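Local coordinates for protein fumarate lyase (Mesorhizobium sp., PDB 3C8T) that belongs to the fumarate lyase family of largely helical enzymes and forms an assembly of four protein chains, at residues 368-373 with 381-386; 403-408 with 418-423. All coordinates share one frame; numbering follows the deposited sequence. Where two conformers were deposited one is given.

In the fold
Both contacts lie in the helical C-terminal part of the chain, far from its centre and about 11 Å apart between their centres. Contact 1 pairs consecutive helices 366-377 and 379-395; contact 2 sets residues 403-408, which include a turn, against helix 416-422. Contact 1 is the larger, largely apolar with the M370 sulfur beside H383, and partly buried: M370 and I385 are partly open, H383 exposed. Contact 2 has a small buried leucine centre and, at its rim, two arginines. They share one core: V369 packs on L404, A372 on L422, and I385 on M407. Neither has a hydrogen bond between its segments; in contact 2, threonine hydroxyls add side-chain bonds within each segment.

Contact 1 (368-373 with 381-386); sequences AVMMAL and EAHDIV
V369, M370 and L373 pack against A382, H383, I385 and V386 in an apolar helix-helix contact, the two arms of an alpha-alpha hairpin in the C-terminal helical region. Helices 366-377 and 379-395 follow each other almost directly, and their short segments run roughly antiparallel at 140°, with axes 8.6 Å apart. The small A382 is consistent with this approach: its CB sits 3.8 Å from the carbonyl O of M370 and also meets CB of L373. From there L373 reaches along the second helix, its CG anti to the backbone N (chi1 -173°), which lays CD2 over the CA of A382 and 4.0 Å from CG2 of I385; the leucine and isoleucine side chains are nearly perpendicular. V386 points at the first helix and presents both of its branches. CG2 lies 3.9 Å from CG1 of V369 and also touches CG of M370, while CG1 receives the terminal CE of M370 at 3.8 Å. On the inner side, V369 passes on to V410 and L414 of helix 408-414 and to L419 and L422 of helix 416-422, so the hairpin is closed over by later helices of the same region. At the outer edge M370 is extended beyond CG and runs beside the H383 side chain in the same direction. Its sulfur approaches the imidazole obliquely, 4.6 Å from the ring centroid and 58° off the ring normal. The closest ring atom is CD2 of H383, with SD of M370 3.7 Å from it.

Contact 2 (403-408 with 418-423); sequences VLRTMP and ALRDLT
The carbonyl O of L419 takes two hydrogen bonds from T423, one from OG1 at 2.7 Å and one from the backbone N at 3.0 Å, arriving from opposite faces of the carbonyl plane. The hydroxyl is tilted 26° out of that plane. Its hold on the preceding turn of helix fixes the threonine side chain, whose methyl CG2 lies 4.3 Å from CD1 of L404 across the contact. The main meeting is between leucines set roughly at right angles: CD1 of L404 lies 4.1 Å from CD2 of L419, while the other branch of L419, CD1, rests 4.0 Å from the carbonyl O of L404. V369 of helix 366-377 touches both leucines, and F401 lies against L419 and T423, adding to a small apolar core in this helical C-terminal region. The chain turns just here. L404 to M407 form a type I beta turn, and M407 stands at the N-cap position of helix 408-414. V403 O, like L419 O, has two donors from one threonine, with OG1 of T406 at 2.9 Å in the carbonyl plane and the backbone N of T406 as the second. At the rim, R405 has CG between its backbone N and carbonyl carbon (chi1 89°) and then bends at chi3, carrying its guanidinium beside that of R420. NH2 of R405 lies 4.0 Å from NH2 of R420, with the two planes 84° apart. R405 also makes salt bridges to E402 through NH1 and to E416 through NE. These carboxylates probably soften its repulsion with R420. With no hydrogen bond between the segments, cohesion probably comes mainly from the apolar contacts of L404 with L419 and T423.

Contact 1 (368-373 with 381-386)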
loop_
_atom_site.group_PDB
_atom_site.type_symbol
_atom_site.label_atom_id
_atom_site.label_comp_id
_atom_site.label_asym_id
_atom_site.label_seq_id
_atom_site.Cartn_x
_atom_site.Cartn_y
_atom_site.Cartn_z
ATOM N N ALA A 368 -6.234 -14.820 40.525
ATOM C CA ALA A 368 -5.602 -15.702 41.518
ATOM C C ALA A 368 -6.505 -15.995 42.743
ATOM O O ALA A 368 -6.451 -17.090 43.311
ATOM C CB ALA A 368 -4.268 -15.107 41.987
ATOM N N VAL A 369 -7.284 -15.005 43.197
ATOM C CA VAL A 369 -8.260 -15.267 44.261
ATOM C C VAL A 369 -9.389 -16.186 43.745
ATOM O O VAL A 369 -9.720 -17.168 44.410
ATOM C CB VAL A 369 -8.811 -13.974 44.891
ATOM C CG1 VAL A 369 -9.759 -14.290 46.074
ATOM C CG2 VAL A 369 -7.652 -13.021 45.324
ATOM N N MET A 370 -9.952 -15.882 42.568
ATOM C CA MET A 370 -10.930 -16.768 41.889
ATOM C C MET A 370 -10.447 -18.230 41.818
ATOM O O MET A 370 -11.139 -19.138 42.278
ATOM C CB MET A 370 -11.237 -16.285 40.465
ATOM C CG MET A 370 -12.033 -14.984 40.350
ATOM S SD MET A 370 -12.135 -14.306 38.656
ATOM C CE MET A 370 -12.652 -12.629 39.011
ATOM N N MET A 371 -9.265 -18.449 41.241
ATOM C CA MET A 371 -8.631 -19.781 41.157
ATOM C C MET A 371 -8.629 -20.455 42.536
ATOM O O MET A 371 -8.984 -21.617 42.691
ATOM C CB MET A 371 -7.189 -19.653 40.604
ATOM C CG MET A 371 -6.368 -20.970 40.429
ATOM S SD MET A 371 -4.557 -20.725 40.351
ATOM C CE MET A 371 -4.310 -19.738 41.849
ATOM N N ALA A 372 -8.210 -19.712 43.552
ATOM C CA ALA A 372 -8.131 -20.281 44.898
ATOM C C ALA A 372 -9.492 -20.530 45.555
ATOM O O ALA A 372 -9.632 -21.423 46.391
ATOM C CB ALA A 372 -7.279 -19.402 45.800
ATOM N N LEU A 373 -10.478 -19.725 45.187
ATOM C CA LEU A 373 -11.771 -19.746 45.820
ATOM C C LEU A 373 -12.657 -20.843 45.223
ATOM O O LEU A 373 -13.325 -21.555 45.962
ATOM C CB LEU A 373 -12.450 -18.359 45.720
ATOM C CG LEU A 373 -13.776 -18.145 46.485
ATOM C CD1 LEU A 373 -13.659 -18.456 48.013
ATOM C CD2 LEU A 373 -14.316 -16.758 46.276
ATOM N N GLU A 381 -19.618 -18.870 41.078
ATOM C CA GLU A 381 -19.748 -18.248 42.393
ATOM C C GLU A 381 -18.458 -17.523 42.797
ATOM O O GLU A 381 -18.506 -16.382 43.246
ATOM C CB GLU A 381 -20.153 -19.298 43.443
ATOM C CG GLU A 381 -21.527 -20.020 43.156
ATOM C CD GLU A 381 -21.501 -21.034 41.963
ATOM O OE1 GLU A 381 -20.481 -21.732 41.727
ATOM O OE2 GLU A 381 -22.529 -21.115 41.249
ATOM N N ALA A 382 -17.316 -18.186 42.622
ATOM C CA ALA A 382 -16.017 -17.592 42.939
ATOM C C ALA A 382 -15.807 -16.349 42.097
ATOM O O ALA A 382 -15.393 -15.310 42.607
ATOM C CB ALA A 382 -14.878 -18.593 42.694
ATOM N N HIS A 383 -16.084 -16.456 40.801
ATOM C CA HIS A 383 -16.021 -15.299 39.902
ATOM C C HIS A 383 -16.934 -14.143 40.324
ATOM O O HIS A 383 -16.508 -12.982 40.353
ATOM C CB HIS A 383 -16.330 -15.716 38.474
ATOM C CG HIS A 383 -16.253 -14.590 37.503
ATOM N ND1 HIS A 383 -17.301 -13.710 37.297
ATOM C CD2 HIS A 383 -15.250 -14.187 36.684
ATOM C CE1 HIS A 383 -16.947 -12.816 36.389
ATOM N NE2 HIS A 383 -15.705 -13.078 36.008
ATOM N N ASP A 384 -18.174 -14.454 40.679
ATOM C CA ASP A 384 -19.091 -13.402 41.118
ATOM C C ASP A 384 -18.661 -12.705 42.401
ATOM O O ASP A 384 -18.709 -11.474 42.471
ATOM C CB ASP A 384 -20.541 -13.899 41.207
ATOM C CG ASP A 384 -21.163 -14.140 39.820
ATOM O OD1 ASP A 384 -21.236 -13.188 39.014
ATOM O OD2 ASP A 384 -21.590 -15.282 39.543
ATOM N N ILE A 385 -18.210 -13.476 43.386
ATOM C CA ILE A 385 -17.750 -12.924 44.683
ATOM C C ILE A 385 -16.572 -11.937 44.514
ATOM O O ILE A 385 -16.581 -10.838 45.082
ATOM C CB ILE A 385 -17.375 -14.081 45.677
ATOM C CG1 ILE A 385 -18.637 -14.872 46.047
ATOM C CG2 ILE A 385 -16.628 -13.544 46.925
ATOM C CD1 ILE A 385 -18.404 -16.227 46.733
ATOM N N VAL A 386 -15.579 -12.349 43.718
ATOM C CA VAL A 386 -14.337 -11.603 43.549
ATOM C C VAL A 386 -14.572 -10.393 42.667
ATOM O O VAL A 386 -13.976 -9.342 42.904
ATOM C CB VAL A 386 -13.193 -12.477 42.932
ATOM C CG1 VAL A 386 -11.928 -11.606 42.593
ATOM C CG2 VAL A 386 -12.825 -13.674 43.827
#

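Contact 2 (403-408 with 418-423)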
loop_
_atom_site.group_PDB
_atom_site.type_symbol
_atom_site.label_atom_id
_atom_site.label_comp_id
_atom_site.label_asym_id
_atom_site.label_seq_id
_atom_site.Cartn_x
_atom_site.Cartn_y
_atom_site.Cartn_z
ATOM N N VAL A 403 -10.690 -5.067 50.863
ATOM C CA VAL A 403 -12.117 -5.338 50.632
ATOM C C VAL A 403 -12.415 -6.801 50.952
ATOM O O VAL A 403 -13.329 -7.098 51.747
ATOM C CB VAL A 403 -12.558 -4.982 49.196
ATOM C CG1 VAL A 403 -14.018 -5.342 48.956
ATOM C CG2 VAL A 403 -12.359 -3.481 48.920
ATOM N N LEU A 404 -11.613 -7.715 50.397
ATOM C CA LEU A 404 -11.887 -9.169 50.496
ATOM C C LEU A 404 -11.867 -9.737 51.911
ATOM O O LEU A 404 -12.614 -10.667 52.233
ATOM C CB LEU A 404 -10.934 -9.990 49.601
ATOM C CG LEU A 404 -11.041 -9.805 48.084
ATOM C CD1 LEU A 404 -9.997 -10.685 47.397
ATOM C CD2 LEU A 404 -12.461 -10.060 47.542
ATOM N N ARG A 405 -11.000 -9.165 52.735
ATOM C CA ARG A 405 -10.822 -9.560 54.126
ATOM C C ARG A 405 -12.090 -9.367 54.969
ATOM O O ARG A 405 -12.243 -10.023 55.999
ATOM C CB ARG A 405 -9.676 -8.739 54.750
ATOM C CG ARG A 405 -10.137 -7.410 55.366
ATOM C CD ARG A 405 -8.997 -6.602 55.955
ATOM N NE ARG A 405 -8.296 -7.266 57.053
ATOM C CZ ARG A 405 -7.225 -6.761 57.667
ATOM N NH1 ARG A 405 -6.731 -5.572 57.302
ATOM N NH2 ARG A 405 -6.647 -7.446 58.657
ATOM N N THR A 406 -12.975 -8.458 54.556
ATOM C CA THR A 406 -14.193 -8.159 55.312
ATOM C C THR A 406 -15.370 -8.987 54.778
ATOM O O THR A 406 -16.489 -8.831 55.270
ATOM C CB THR A 406 -14.607 -6.650 55.238
ATOM O OG1 THR A 406 -15.060 -6.308 53.923
ATOM C CG2 THR A 406 -13.478 -5.716 55.648
ATOM N N MET A 407 -15.105 -9.853 53.780
ATOM C CA MET A 407 -16.135 -10.571 53.042
ATOM C C MET A 407 -16.085 -12.051 53.457
ATOM O O MET A 407 -15.317 -12.824 52.891
ATOM C CB MET A 407 -15.919 -10.394 51.511
ATOM C CG MET A 407 -16.412 -9.040 50.901
ATOM S SD MET A 407 -16.036 -8.736 49.125
ATOM C CE MET A 407 -17.100 -9.930 48.326
ATOM N N PRO A 408 -16.907 -12.465 54.449
ATOM C CA PRO A 408 -16.663 -13.812 55.031
ATOM C C PRO A 408 -16.782 -14.992 54.052
ATOM O O PRO A 408 -16.183 -16.049 54.284
ATOM C CB PRO A 408 -17.709 -13.908 56.171
ATOM C CG PRO A 408 -18.062 -12.448 56.479
ATOM C CD PRO A 408 -18.051 -11.792 55.107
ATOM N N ALA A 418 -3.536 -16.348 53.426
ATOM C CA ALA A 418 -3.724 -16.731 52.017
ATOM C C ALA A 418 -4.202 -15.539 51.131
ATOM O O ALA A 418 -3.702 -15.373 50.023
ATOM C CB ALA A 418 -4.702 -17.908 51.904
ATOM N N LEU A 419 -5.136 -14.717 51.638
ATOM C CA LEU A 419 -5.610 -13.531 50.896
ATOM C C LEU A 419 -4.507 -12.506 50.611
ATOM O O LEU A 419 -4.423 -11.989 49.480
ATOM C CB LEU A 419 -6.806 -12.849 51.601
ATOM C CG LEU A 419 -8.166 -13.522 51.377
ATOM C CD1 LEU A 419 -9.264 -12.812 52.169
ATOM C CD2 LEU A 419 -8.503 -13.576 49.843
ATOM N N ARG A 420 -3.686 -12.218 51.627
ATOM C CA ARG A 420 -2.461 -11.429 51.467
ATOM C C ARG A 420 -1.526 -11.989 50.382
ATOM O O ARG A 420 -1.063 -11.240 49.532
ATOM C CB ARG A 420 -1.681 -11.336 52.787
ATOM C CG ARG A 420 -2.362 -10.526 53.783
ATOM C CD ARG A 420 -1.520 -10.400 55.006
ATOM N NE ARG A 420 -2.251 -9.646 56.016
ATOM C CZ ARG A 420 -2.352 -8.321 56.034
ATOM N NH1 ARG A 420 -1.763 -7.568 55.097
ATOM N NH2 ARG A 420 -3.045 -7.751 57.005
ATOM N N ASP A 421 -1.263 -13.295 50.424
ATOM C CA ASP A 421 -0.427 -13.970 49.410
ATOM C C ASP A 421 -1.027 -13.872 47.965
ATOM O O ASP A 421 -0.335 -13.534 47.002
ATOM C CB ASP A 421 -0.205 -15.437 49.820
ATOM C CG ASP A 421 0.697 -15.577 51.075
ATOM O OD1 ASP A 421 1.372 -14.571 51.435
ATOM O OD2 ASP A 421 0.728 -16.692 51.687
ATOM N N LEU A 422 -2.317 -14.146 47.850
ATOM C CA LEU A 422 -3.018 -14.188 46.557
ATOM C C LEU A 422 -3.193 -12.812 45.907
ATOM O O LEU A 422 -3.278 -12.715 44.688
ATOM C CB LEU A 422 -4.387 -14.864 46.703
ATOM C CG LEU A 422 -4.337 -16.354 47.062
ATOM C CD1 LEU A 422 -5.674 -16.818 47.641
ATOM C CD2 LEU A 422 -3.927 -17.191 45.855
ATOM N N THR A 423 -3.253 -11.771 46.732
ATOM C CA THR A 423 -3.351 -10.412 46.252
ATOM C C THR A 423 -2.012 -9.739 46.005
ATOM O O THR A 423 -1.996 -8.599 45.567
ATOM C CB THR A 423 -4.287 -9.523 47.138
ATOM O OG1 THR A 423 -3.843 -9.531 48.504
ATOM C CG2 THR A 423 -5.714 -10.033 47.055
#